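Local structure of major capsid protein (Faustovirus, 5J7O) at residues D27-I32 with P44-V49; L569-Y574 with G582-S587; L300-F303 with R307-I310; I207-F212 with T220-L225. The protein probably builds the protein shell of a large double-stranded DNA virus, its double jelly-roll subunits assembling as trimers. All blocks are in the same frame, centred on the assembly; numbering follows the deposited sequence.

Contact 1 (D27-I32 with P44-V49); sequences DRIKSI and PTPTLV
I32 and P46 are the closest backbone approach of this pair, their CA atoms 6.1 Å apart where an extended loop passes helix 22-38. The loop is strapped across one side of that helix in the N-terminal arm, which lies far from the jelly-roll body: residues 27-32 are one turn and a half of regular helix, whereas T45 to T47 run extended until T47, at the N-cap position, leads into helix 48-52. The P46 ring points at the helix, offers it CB and CG, and is met by two isoleucines one helical turn apart. Both direct CG2 at it, since in each CG2 stands anti to the backbone N while CG1 takes the place beside that nitrogen (chi1 -65° in I29 and -73° in I32). I408 of the second subunit packs on both I29 and P46, and R412 of that subunit donates to the carbonyls of T45 and P46, so the arm is docked onto a neighbouring copy. Within the contact I32 makes the tighter approach: its CG2 lies 3.6 Å from P46 CB and equally 3.6 Å from P46 CG, while I29 CG2 reaches P46 CG at 4.0 Å.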
loop_
_atom_site.group_PDB
_atom_site.type_symbol
_atom_site.label_atom_id
_atom_site.label_comp_id
_atom_site.label_asym_id
_atom_site.label_seq_id
_atom_site.Cartn_x
_atom_site.Cartn_y
_atom_site.Cartn_z
ATOM N N ASP B 27 -23.101 33.526 32.867
ATOM C CA ASP B 27 -24.238 34.432 32.997
ATOM C C ASP B 27 -25.536 33.747 32.592
ATOM O O ASP B 27 -26.585 33.979 33.204
ATOM C CB ASP B 27 -24.012 35.688 32.157
ATOM C CG ASP B 27 -22.955 36.599 32.744
ATOM O OD1 ASP B 27 -22.806 36.616 33.985
ATOM O OD2 ASP B 27 -22.275 37.302 31.967
ATOM N N ARG B 28 -25.486 32.899 31.562
ATOM C CA ARG B 28 -26.684 32.179 31.148
ATOM C C ARG B 28 -27.118 31.173 32.207
ATOM O O ARG B 28 -28.316 31.016 32.467
ATOM C CB ARG B 28 -26.446 31.485 29.806
ATOM C CG ARG B 28 -26.129 32.443 28.671
ATOM C CD ARG B 28 -26.467 31.841 27.314
ATOM N NE ARG B 28 -27.772 31.186 27.321
ATOM C CZ ARG B 28 -27.955 29.888 27.101
ATOM N NH1 ARG B 28 -26.917 29.107 26.839
ATOM N NH2 ARG B 28 -29.176 29.373 27.131
ATOM N N ILE B 29 -26.159 30.490 32.834
ATOM C CA ILE B 29 -26.492 29.523 33.875
ATOM C C ILE B 29 -27.047 30.232 35.103
ATOM O O ILE B 29 -28.095 29.851 35.639
ATOM C CB ILE B 29 -25.262 28.669 34.226
ATOM C CG1 ILE B 29 -24.852 27.803 33.033
ATOM C CG2 ILE B 29 -25.539 27.810 35.452
ATOM C CD1 ILE B 29 -23.554 27.057 33.243
ATOM N N LYS B 30 -26.349 31.272 35.570
ATOM C CA LYS B 30 -26.812 32.018 36.737
ATOM C C LYS B 30 -28.197 32.607 36.503
ATOM O O LYS B 30 -29.031 32.637 37.416
ATOM C CB LYS B 30 -25.810 33.120 37.084
ATOM C CG LYS B 30 -26.308 34.109 38.123
ATOM C CD LYS B 30 -25.203 35.053 38.560
ATOM C CE LYS B 30 -24.052 34.285 39.187
ATOM N NZ LYS B 30 -22.992 35.193 39.704
ATOM N N SER B 31 -28.461 33.075 35.283
ATOM C CA SER B 31 -29.790 33.573 34.947
ATOM C C SER B 31 -30.819 32.449 34.992
ATOM O O SER B 31 -31.818 32.534 35.716
ATOM C CB SER B 31 -29.762 34.230 33.566
ATOM O OG SER B 31 -31.070 34.532 33.114
ATOM N N ILE B 32 -30.572 31.375 34.237
ATOM C CA ILE B 32 -31.547 30.291 34.105
ATOM C C ILE B 32 -31.926 29.732 35.472
ATOM O O ILE B 32 -33.094 29.406 35.721
ATOM C CB ILE B 32 -30.998 29.195 33.172
ATOM C CG1 ILE B 32 -31.026 29.672 31.718
ATOM C CG2 ILE B 32 -31.795 27.908 33.317
ATOM C CD1 ILE B 32 -30.368 28.715 30.747
ATOM N N PRO B 44 -33.622 24.200 40.088
ATOM C CA PRO B 44 -33.254 25.367 39.275
ATOM C C PRO B 44 -32.111 25.125 38.302
ATOM O O PRO B 44 -31.863 25.992 37.452
ATOM C CB PRO B 44 -32.857 26.405 40.331
ATOM C CG PRO B 44 -32.319 25.585 41.456
ATOM C CD PRO B 44 -33.129 24.310 41.472
ATOM N N THR B 45 -31.414 23.996 38.388
ATOM C CA THR B 45 -30.271 23.772 37.513
ATOM C C THR B 45 -30.732 23.642 36.061
ATOM O O THR B 45 -31.766 23.025 35.788
ATOM C CB THR B 45 -29.496 22.523 37.934
ATOM O OG1 THR B 45 -30.390 21.407 38.029
ATOM C CG2 THR B 45 -28.820 22.748 39.281
ATOM N N PRO B 46 -29.992 24.216 35.116
ATOM C CA PRO B 46 -30.462 24.273 33.725
ATOM C C PRO B 46 -30.515 22.901 33.067
ATOM O O PRO B 46 -30.084 21.881 33.609
ATOM C CB PRO B 46 -29.430 25.172 33.039
ATOM C CG PRO B 46 -28.817 25.968 34.145
ATOM C CD PRO B 46 -28.806 25.060 35.334
ATOM N N THR B 47 -31.064 22.904 31.856
ATOM C CA THR B 47 -31.177 21.733 31.000
ATOM C C THR B 47 -30.047 21.739 29.975
ATOM O O THR B 47 -29.609 22.799 29.523
ATOM C CB THR B 47 -32.549 21.720 30.306
ATOM O OG1 THR B 47 -33.546 21.243 31.219
ATOM C CG2 THR B 47 -32.558 20.853 29.053
ATOM N N LEU B 48 -29.556 20.542 29.632
ATOM C CA LEU B 48 -28.495 20.436 28.631
ATOM C C LEU B 48 -28.872 21.118 27.321
ATOM O O LEU B 48 -28.005 21.689 26.648
ATOM C CB LEU B 48 -28.151 18.968 28.382
ATOM C CG LEU B 48 -27.402 18.277 29.519
ATOM C CD1 LEU B 48 -27.121 16.822 29.181
ATOM C CD2 LEU B 48 -26.108 19.013 29.831
ATOM N N VAL B 49 -30.149 21.065 26.936
ATOM C CA VAL B 49 -30.601 21.811 25.765
ATOM C C VAL B 49 -30.460 23.311 25.997
ATOM O O VAL B 49 -30.059 24.055 25.094
ATOM C CB VAL B 49 -32.048 21.421 25.409
ATOM C CG1 VAL B 49 -32.588 22.304 24.292
ATOM C CG2 VAL B 49 -32.118 19.955 25.011
#

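Contact 2 (L569-Y574 with G582-S587)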
loop_
_atom_site.group_PDB
_atom_site.type_symbol
_atom_site.label_atom_id
_atom_site.label_comp_id
_atom_site.label_asym_id
_atom_site.label_seq_id
_atom_site.Cartn_x
_atom_site.Cartn_y
_atom_site.Cartn_z
ATOM N N LEU B 569 -13.898 15.943 -14.076
ATOM C CA LEU B 569 -14.355 17.316 -14.269
ATOM C C LEU B 569 -15.435 17.613 -13.233
ATOM O O LEU B 569 -16.569 17.146 -13.363
ATOM C CB LEU B 569 -14.892 17.516 -15.685
ATOM C CG LEU B 569 -14.157 16.874 -16.865
ATOM C CD1 LEU B 569 -14.901 17.153 -18.164
ATOM C CD2 LEU B 569 -12.727 17.364 -16.960
ATOM N N ASN B 570 -15.093 18.403 -12.220
ATOM C CA ASN B 570 -15.968 18.623 -11.076
ATOM C C ASN B 570 -16.736 19.932 -11.212
ATOM O O ASN B 570 -16.194 20.942 -11.671
ATOM C CB ASN B 570 -15.162 18.628 -9.775
ATOM C CG ASN B 570 -16.039 18.754 -8.547
ATOM O OD1 ASN B 570 -17.238 18.484 -8.593
ATOM N ND2 ASN B 570 -15.440 19.164 -7.436
ATOM N N PHE B 571 -18.006 19.906 -10.797
ATOM C CA PHE B 571 -18.858 21.089 -10.808
ATOM C C PHE B 571 -19.610 21.275 -9.495
ATOM O O PHE B 571 -20.462 22.168 -9.404
ATOM C CB PHE B 571 -19.854 21.027 -11.971
ATOM C CG PHE B 571 -19.218 20.732 -13.296
ATOM C CD1 PHE B 571 -18.563 21.727 -14.002
ATOM C CD2 PHE B 571 -19.273 19.458 -13.835
ATOM C CE1 PHE B 571 -17.978 21.458 -15.223
ATOM C CE2 PHE B 571 -18.689 19.182 -15.056
ATOM C CZ PHE B 571 -18.040 20.183 -15.750
ATOM N N CYS B 572 -19.328 20.456 -8.486
ATOM C CA CYS B 572 -19.931 20.594 -7.169
ATOM C C CYS B 572 -18.829 20.653 -6.119
ATOM O O CYS B 572 -17.676 20.300 -6.377
ATOM C CB CYS B 572 -20.893 19.438 -6.859
ATOM S SG CYS B 572 -20.100 17.820 -6.738
ATOM N N LEU B 573 -19.201 21.108 -4.922
ATOM C CA LEU B 573 -18.220 21.254 -3.854
ATOM C C LEU B 573 -17.912 19.934 -3.163
ATOM O O LEU B 573 -16.796 19.747 -2.667
ATOM C CB LEU B 573 -18.704 22.275 -2.824
ATOM C CG LEU B 573 -18.646 23.747 -3.232
ATOM C CD1 LEU B 573 -19.171 24.629 -2.113
ATOM C CD2 LEU B 573 -17.225 24.138 -3.606
ATOM N N TYR B 574 -18.871 19.012 -3.113
ATOM C CA TYR B 574 -18.720 17.765 -2.363
ATOM C C TYR B 574 -19.216 16.594 -3.196
ATOM O O TYR B 574 -20.283 16.025 -2.931
ATOM C CB TYR B 574 -19.458 17.854 -1.025
ATOM C CG TYR B 574 -19.045 19.061 -0.220
ATOM C CD1 TYR B 574 -17.840 19.076 0.468
ATOM C CD2 TYR B 574 -19.847 20.193 -0.165
ATOM C CE1 TYR B 574 -17.450 20.178 1.198
ATOM C CE2 TYR B 574 -19.465 21.301 0.563
ATOM C CZ TYR B 574 -18.265 21.288 1.243
ATOM O OH TYR B 574 -17.878 22.389 1.972
ATOM N N GLY B 582 -23.859 22.027 -5.990
ATOM C CA GLY B 582 -23.440 22.670 -7.225
ATOM C C GLY B 582 -23.661 21.749 -8.407
ATOM O O GLY B 582 -23.606 20.522 -8.292
ATOM N N HIS B 583 -23.916 22.349 -9.568
ATOM C CA HIS B 583 -24.179 21.584 -10.780
ATOM C C HIS B 583 -24.077 22.512 -11.981
ATOM O O HIS B 583 -24.045 23.738 -11.847
ATOM C CB HIS B 583 -25.556 20.914 -10.735
ATOM C CG HIS B 583 -26.691 21.876 -10.565
ATOM N ND1 HIS B 583 -27.183 22.236 -9.328
ATOM C CD2 HIS B 583 -27.433 22.550 -11.475
ATOM C CE1 HIS B 583 -28.177 23.092 -9.484
ATOM N NE2 HIS B 583 -28.349 23.300 -10.777
ATOM N N VAL B 584 -24.016 21.903 -13.162
ATOM C CA VAL B 584 -24.134 22.623 -14.425
ATOM C C VAL B 584 -25.598 22.591 -14.839
ATOM O O VAL B 584 -26.195 21.517 -14.955
ATOM C CB VAL B 584 -23.240 22.006 -15.509
ATOM C CG1 VAL B 584 -23.526 22.647 -16.859
ATOM C CG2 VAL B 584 -21.781 22.172 -15.148
ATOM N N ASN B 585 -26.176 23.765 -15.067
ATOM C CA ASN B 585 -27.608 23.867 -15.280
ATOM C C ASN B 585 -27.981 23.474 -16.708
ATOM O O ASN B 585 -27.142 23.430 -17.609
ATOM C CB ASN B 585 -28.077 25.277 -14.952
ATOM C CG ASN B 585 -27.467 26.318 -15.890
ATOM O OD1 ASN B 585 -27.240 26.045 -17.069
ATOM N ND2 ASN B 585 -27.189 27.505 -15.366
ATOM N N ILE B 586 -29.269 23.174 -16.895
ATOM C CA ILE B 586 -29.714 22.439 -18.079
ATOM C C ILE B 586 -29.539 23.269 -19.344
ATOM O O ILE B 586 -29.232 22.731 -20.414
ATOM C CB ILE B 586 -31.170 21.974 -17.898
ATOM C CG1 ILE B 586 -31.268 20.998 -16.727
ATOM C CG2 ILE B 586 -31.706 21.331 -19.174
ATOM C CD1 ILE B 586 -32.552 20.191 -16.695
ATOM N N SER B 587 -29.726 24.588 -19.248
ATOM C CA SER B 587 -29.558 25.443 -20.417
ATOM C C SER B 587 -28.171 25.274 -21.018
ATOM O O SER B 587 -28.022 25.117 -22.236
ATOM C CB SER B 587 -29.810 26.901 -20.036
ATOM O OG SER B 587 -28.890 27.337 -19.050
#
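F571, V584 and G582 give up the most surface here, and they illustrate how a loop leaving a strand can be closed by one methyl and one bare backbone. V584 directs CG2 onto one face of the F571 ring, 3.6 Å from the centroid and only 22° off the ring normal, a CH-pi contact. The methyl is shifted toward the rim, where V584 CG2 is nearest F571 CD1, 3.4 Å away. F592 of strand 592-597 touches both side chains, which places the pair in the apolar interior of the C-terminal jelly-roll. G582 meets the first segment through its main chain. With phi at 131° and no CB to stand against F571 O or the preceding carbonyl, it lets the backbones close in, F571 O coming within 3.4 Å of G582 C. Next to it, C572 lays CB 3.3 Å from G582 O. An Asx turn marks the bend after strand 567-570: N570 OD1 accepts from C572 N at 2.9 Å along a nearly straight N-H line (167°), the donor standing above the amide plane. F571 and V584 bond through their backbones to E445 and V444 of strand 444-453, while H583 NE2 bonds D16 of the second subunit. The chemistry suggests a division of labour: the side-chain contact is apolar, and polar bonds mostly tie the segments to their surroundings.

Contact 3 (L300-F303 with R307-I310); sequences LFWF and RLAI
F303 and L308 bring the two segments together, their CA atoms 5.1 Å apart in a non-regular loop where the chain folds back locally after strand 293-298. Aromatic groups from the first half and aliphatic ones from the second then fill the bend. I310 is the centre of it: its CD1 reaches F303 CD2 at 3.5 Å and, on crossing the indole at about a right angle, W302 CZ2 at 3.9 Å. Both aromatics hold CG between the backbone N and the carbonyl carbon (chi1 83° in W302, 52° in F303), which brings their rings together: CD2 of F303 sits 3.6 Å above the W302 ring plane, toward its rim. L308 CD1 lies at the edge of the indole, near its plane, 4.2 Å from W302 CD1, and L308 O approaches F303 CB to 3.5 Å. A water appears to bridge the two segments: it accepts from W302 NE1 at 3.0 Å, but its 2.5 Å separation from L308 O is doubtfully short. F191 of strand 186-193 packs against W302, F303 and I310 together, setting its ring edge-to-face with that of F303. The loop thus joins strands 293-298 and 310-311, which run the same way and both pair antiparallel with strand 99-109 in a double jelly-roll subunit.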
loop_
_atom_site.group_PDB
_atom_site.type_symbol
_atom_site.label_atom_id
_atom_site.label_comp_id
_atom_site.label_asym_id
_atom_site.label_seq_id
_atom_site.Cartn_x
_atom_site.Cartn_y
_atom_site.Cartn_z
ATOM N N LEU B 300 -24.065 -0.654 -9.058
ATOM C CA LEU B 300 -23.632 0.672 -8.618
ATOM C C LEU B 300 -24.692 1.737 -8.917
ATOM O O LEU B 300 -24.440 2.735 -9.589
ATOM C CB LEU B 300 -22.303 1.023 -9.278
ATOM C CG LEU B 300 -21.247 -0.084 -9.310
ATOM C CD1 LEU B 300 -20.266 0.146 -10.450
ATOM C CD2 LEU B 300 -20.512 -0.170 -7.982
ATOM N N PHE B 301 -25.892 1.517 -8.387
ATOM C CA PHE B 301 -26.959 2.498 -8.502
ATOM C C PHE B 301 -26.990 3.404 -7.271
ATOM O O PHE B 301 -26.344 3.141 -6.254
ATOM C CB PHE B 301 -28.310 1.811 -8.695
ATOM C CG PHE B 301 -28.460 1.120 -10.022
ATOM C CD1 PHE B 301 -28.462 1.847 -11.202
ATOM C CD2 PHE B 301 -28.624 -0.253 -10.088
ATOM C CE1 PHE B 301 -28.607 1.215 -12.422
ATOM C CE2 PHE B 301 -28.771 -0.891 -11.306
ATOM C CZ PHE B 301 -28.762 -0.156 -12.474
ATOM N N TRP B 302 -27.761 4.490 -7.377
ATOM C CA TRP B 302 -27.779 5.488 -6.310
ATOM C C TRP B 302 -28.441 4.940 -5.050
ATOM O O TRP B 302 -28.042 5.292 -3.935
ATOM C CB TRP B 302 -28.492 6.759 -6.785
ATOM C CG TRP B 302 -29.978 6.674 -6.661
ATOM C CD1 TRP B 302 -30.737 7.093 -5.609
ATOM C CD2 TRP B 302 -30.887 6.102 -7.608
ATOM N NE1 TRP B 302 -32.063 6.824 -5.841
ATOM C CE2 TRP B 302 -32.182 6.215 -7.063
ATOM C CE3 TRP B 302 -30.734 5.508 -8.865
ATOM C CZ2 TRP B 302 -33.313 5.759 -7.730
ATOM C CZ3 TRP B 302 -31.859 5.056 -9.525
ATOM C CH2 TRP B 302 -33.132 5.184 -8.957
ATOM N N PHE B 303 -29.424 4.048 -5.201
ATOM C CA PHE B 303 -30.233 3.620 -4.066
ATOM C C PHE B 303 -29.492 2.591 -3.225
ATOM O O PHE B 303 -30.105 1.852 -2.451
ATOM C CB PHE B 303 -31.585 3.067 -4.533
ATOM C CG PHE B 303 -31.483 2.001 -5.583
ATOM C CD1 PHE B 303 -31.226 0.681 -5.239
ATOM C CD2 PHE B 303 -31.667 2.315 -6.916
ATOM C CE1 PHE B 303 -31.147 -0.301 -6.212
ATOM C CE2 PHE B 303 -31.594 1.338 -7.893
ATOM C CZ PHE B 303 -31.330 0.028 -7.540
ATOM N N ARG B 307 -30.171 5.630 3.264
ATOM C CA ARG B 307 -31.052 6.791 3.335
ATOM C C ARG B 307 -31.944 6.901 2.106
ATOM O O ARG B 307 -33.043 7.465 2.182
ATOM C CB ARG B 307 -30.220 8.064 3.489
ATOM C CG ARG B 307 -29.492 8.198 4.815
ATOM C CD ARG B 307 -28.565 9.405 4.796
ATOM N NE ARG B 307 -27.498 9.259 3.810
ATOM C CZ ARG B 307 -26.557 10.171 3.594
ATOM N NH1 ARG B 307 -26.557 11.302 4.287
ATOM N NH2 ARG B 307 -25.619 9.960 2.679
ATOM N N LEU B 308 -31.497 6.366 0.970
ATOM C CA LEU B 308 -32.174 6.539 -0.309
ATOM C C LEU B 308 -32.843 5.254 -0.787
ATOM O O LEU B 308 -32.998 5.041 -1.992
ATOM C CB LEU B 308 -31.187 7.048 -1.355
ATOM C CG LEU B 308 -30.298 8.188 -0.860
ATOM C CD1 LEU B 308 -29.297 8.597 -1.926
ATOM C CD2 LEU B 308 -31.149 9.370 -0.424
ATOM N N ALA B 309 -33.235 4.388 0.144
ATOM C CA ALA B 309 -33.963 3.183 -0.222
ATOM C C ALA B 309 -35.260 3.548 -0.935
ATOM O O ALA B 309 -35.893 4.565 -0.640
ATOM C CB ALA B 309 -34.254 2.338 1.018
ATOM N N ILE B 310 -35.648 2.711 -1.890
ATOM C CA ILE B 310 -36.800 2.983 -2.742
ATOM C C ILE B 310 -38.042 2.363 -2.119
ATOM O O ILE B 310 -38.050 1.175 -1.776
ATOM C CB ILE B 310 -36.569 2.443 -4.163
ATOM C CG1 ILE B 310 -35.377 3.148 -4.811
ATOM C CG2 ILE B 310 -37.821 2.612 -5.009
ATOM C CD1 ILE B 310 -35.100 2.693 -6.224
HETATM O O HOH W 1 -33.858 6.886 -3.496
#

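Contact 4 (I207-F212 with T220-L225); sequences IMYNKF and TGWKRL
W222 and its two partners, Y209 and N210, all carry CG anti to the backbone N (171° in W222), and these extended first torsions reach across a gap of 8.7 Å between the CA atoms of N210 and W222. Within the double jelly-roll subunit, helix 203-212 and helix 216-225 are two consecutive helices joined by a short link, and a single tryptophan supplies the contact from the second. Its indole is gripped in two ways. Y209 lies against the six-membered part, with CE1 over one face and CD1 3.8 Å from W222 CH2; the rings stand oblique, with planes at 46° and centroids 5.3 Å apart. N210 takes the other end, where its amide is nearly coplanar with the indole and would limit the rotation of the ring. L183 of helix 181-185 touches both N210 and W222, while P298 of strand 293-298 packs on W222. W551 of the second subunit lies near W222 and Y209, so the helical pair also faces a subunit interface. The buried indole N-H gains a partner inside the same chain: W222 NE1 donates to N210 OD1 over 2.8 Å at an N-H...O angle of 157°, the nitrogen lying in the carbonyl plane on a lone pair and OD1 lying almost in the plane of the ring.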
loop_
_atom_site.group_PDB
_atom_site.type_symbol
_atom_site.label_atom_id
_atom_site.label_comp_id
_atom_site.label_asym_id
_atom_site.label_seq_id
_atom_site.Cartn_x
_atom_site.Cartn_y
_atom_site.Cartn_z
ATOM N N ILE B 207 -15.489 0.856 -14.531
ATOM C CA ILE B 207 -14.057 1.086 -14.377
ATOM C C ILE B 207 -13.781 2.506 -13.893
ATOM O O ILE B 207 -12.763 2.750 -13.239
ATOM C CB ILE B 207 -13.299 0.781 -15.682
ATOM C CG1 ILE B 207 -13.666 1.776 -16.783
ATOM C CG2 ILE B 207 -13.579 -0.638 -16.130
ATOM C CD1 ILE B 207 -12.817 1.646 -18.029
ATOM N N MET B 208 -14.668 3.458 -14.193
ATOM C CA MET B 208 -14.531 4.789 -13.608
ATOM C C MET B 208 -14.712 4.737 -12.098
ATOM O O MET B 208 -13.983 5.402 -11.352
ATOM C CB MET B 208 -15.536 5.754 -14.237
ATOM C CG MET B 208 -15.266 6.079 -15.696
ATOM S SD MET B 208 -13.636 6.798 -15.967
ATOM C CE MET B 208 -13.756 7.258 -17.694
ATOM N N TYR B 209 -15.680 3.946 -11.628
ATOM C CA TYR B 209 -15.853 3.750 -10.193
ATOM C C TYR B 209 -14.654 3.026 -9.593
ATOM O O TYR B 209 -14.204 3.366 -8.491
ATOM C CB TYR B 209 -17.141 2.971 -9.924
ATOM C CG TYR B 209 -17.480 2.804 -8.459
ATOM C CD1 TYR B 209 -16.900 1.794 -7.699
ATOM C CD2 TYR B 209 -18.390 3.649 -7.837
ATOM C CE1 TYR B 209 -17.207 1.639 -6.364
ATOM C CE2 TYR B 209 -18.706 3.498 -6.501
ATOM C CZ TYR B 209 -18.111 2.492 -5.769
ATOM O OH TYR B 209 -18.421 2.337 -4.438
ATOM N N ASN B 210 -14.133 2.021 -10.299
ATOM C CA ASN B 210 -12.957 1.301 -9.819
ATOM C C ASN B 210 -11.772 2.238 -9.620
ATOM O O ASN B 210 -10.948 2.018 -8.726
ATOM C CB ASN B 210 -12.603 0.183 -10.803
ATOM C CG ASN B 210 -11.349 -0.574 -10.411
ATOM O OD1 ASN B 210 -11.339 -1.319 -9.432
ATOM N ND2 ASN B 210 -10.288 -0.400 -11.189
ATOM N N LYS B 211 -11.684 3.298 -10.426
ATOM C CA LYS B 211 -10.539 4.195 -10.352
ATOM C C LYS B 211 -10.726 5.299 -9.316
ATOM O O LYS B 211 -9.742 5.750 -8.720
ATOM C CB LYS B 211 -10.271 4.821 -11.725
ATOM C CG LYS B 211 -9.928 3.827 -12.835
ATOM C CD LYS B 211 -9.941 4.505 -14.201
ATOM C CE LYS B 211 -10.023 3.495 -15.338
ATOM N NZ LYS B 211 -8.808 2.637 -15.438
ATOM N N PHE B 212 -11.963 5.737 -9.073
ATOM C CA PHE B 212 -12.200 6.962 -8.322
ATOM C C PHE B 212 -12.860 6.771 -6.964
ATOM O O PHE B 212 -12.849 7.711 -6.164
ATOM C CB PHE B 212 -13.066 7.931 -9.142
ATOM C CG PHE B 212 -12.313 8.663 -10.212
ATOM C CD1 PHE B 212 -11.482 9.725 -9.894
ATOM C CD2 PHE B 212 -12.448 8.297 -11.540
ATOM C CE1 PHE B 212 -10.793 10.403 -10.882
ATOM C CE2 PHE B 212 -11.763 8.971 -12.532
ATOM C CZ PHE B 212 -10.933 10.025 -12.203
ATOM N N THR B 220 -9.250 -4.380 -0.894
ATOM C CA THR B 220 -9.094 -5.833 -0.871
ATOM C C THR B 220 -10.436 -6.535 -1.049
ATOM O O THR B 220 -10.562 -7.462 -1.858
ATOM C CB THR B 220 -8.420 -6.273 0.429
ATOM O OG1 THR B 220 -7.031 -5.919 0.391
ATOM C CG2 THR B 220 -8.548 -7.778 0.624
ATOM N N GLY B 221 -11.456 -6.100 -0.307
ATOM C CA GLY B 221 -12.777 -6.676 -0.483
ATOM C C GLY B 221 -13.363 -6.379 -1.849
ATOM O O GLY B 221 -14.025 -7.229 -2.449
ATOM N N TRP B 222 -13.123 -5.170 -2.362
ATOM C CA TRP B 222 -13.610 -4.803 -3.688
ATOM C C TRP B 222 -13.027 -5.716 -4.760
ATOM O O TRP B 222 -13.752 -6.217 -5.628
ATOM C CB TRP B 222 -13.271 -3.338 -3.972
ATOM C CG TRP B 222 -13.530 -2.883 -5.381
ATOM C CD1 TRP B 222 -12.595 -2.617 -6.338
ATOM C CD2 TRP B 222 -14.804 -2.623 -5.983
ATOM N NE1 TRP B 222 -13.207 -2.214 -7.499
ATOM C CE2 TRP B 222 -14.564 -2.211 -7.308
ATOM C CE3 TRP B 222 -16.125 -2.706 -5.532
ATOM C CZ2 TRP B 222 -15.594 -1.880 -8.185
ATOM C CZ3 TRP B 222 -17.146 -2.376 -6.406
ATOM C CH2 TRP B 222 -16.875 -1.968 -7.715
ATOM N N LYS B 223 -11.713 -5.952 -4.710
ATOM C CA LYS B 223 -11.079 -6.828 -5.690
ATOM C C LYS B 223 -11.633 -8.246 -5.609
ATOM O O LYS B 223 -11.830 -8.903 -6.638
ATOM C CB LYS B 223 -9.564 -6.834 -5.490
ATOM C CG LYS B 223 -8.872 -5.564 -5.957
ATOM C CD LYS B 223 -7.362 -5.676 -5.814
ATOM C CE LYS B 223 -6.658 -4.509 -6.485
ATOM N NZ LYS B 223 -5.178 -4.586 -6.325
ATOM N N ARG B 224 -11.895 -8.735 -4.395
ATOM C CA ARG B 224 -12.434 -10.083 -4.251
ATOM C C ARG B 224 -13.868 -10.173 -4.753
ATOM O O ARG B 224 -14.293 -11.236 -5.221
ATOM C CB ARG B 224 -12.351 -10.534 -2.792
ATOM C CG ARG B 224 -10.933 -10.630 -2.249
ATOM C CD ARG B 224 -10.836 -11.659 -1.134
ATOM N NE ARG B 224 -9.468 -11.813 -0.647
ATOM C CZ ARG B 224 -9.084 -11.570 0.602
ATOM N NH1 ARG B 224 -9.968 -11.172 1.506
ATOM N NH2 ARG B 224 -7.816 -11.738 0.951
ATOM N N LEU B 225 -14.627 -9.078 -4.671
ATOM C CA LEU B 225 -16.002 -9.093 -5.161
ATOM C C LEU B 225 -16.053 -9.256 -6.674
ATOM O O LEU B 225 -16.923 -9.960 -7.200
ATOM C CB LEU B 225 -16.724 -7.812 -4.743
ATOM C CG LEU B 225 -17.091 -7.656 -3.267
ATOM C CD1 LEU B 225 -17.675 -6.274 -3.008
ATOM C CD2 LEU B 225 -18.064 -8.740 -2.842
#

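Overall arrangement
Along the chain the order is contact 1, contact 4, contact 3 and contact 2. Contact 1 stands apart in the N-terminal arm, its centre between 44 and 53 Å from those of the other three, which lie within the jelly-roll body. Contacts 3 and 4 adjoin directly: L300 rests on W222 and Y209, and their centres are about 19 Å apart; strand 293-298, which precedes contact 3, also packs on helix 216-225. Contact 2, at the end of strand 567-570, lies about 21 Å from contact 3 and 25 Å from contact 4, centre to centre. All four reach other copies of the protein, so local folding and trimer assembly share the same regions.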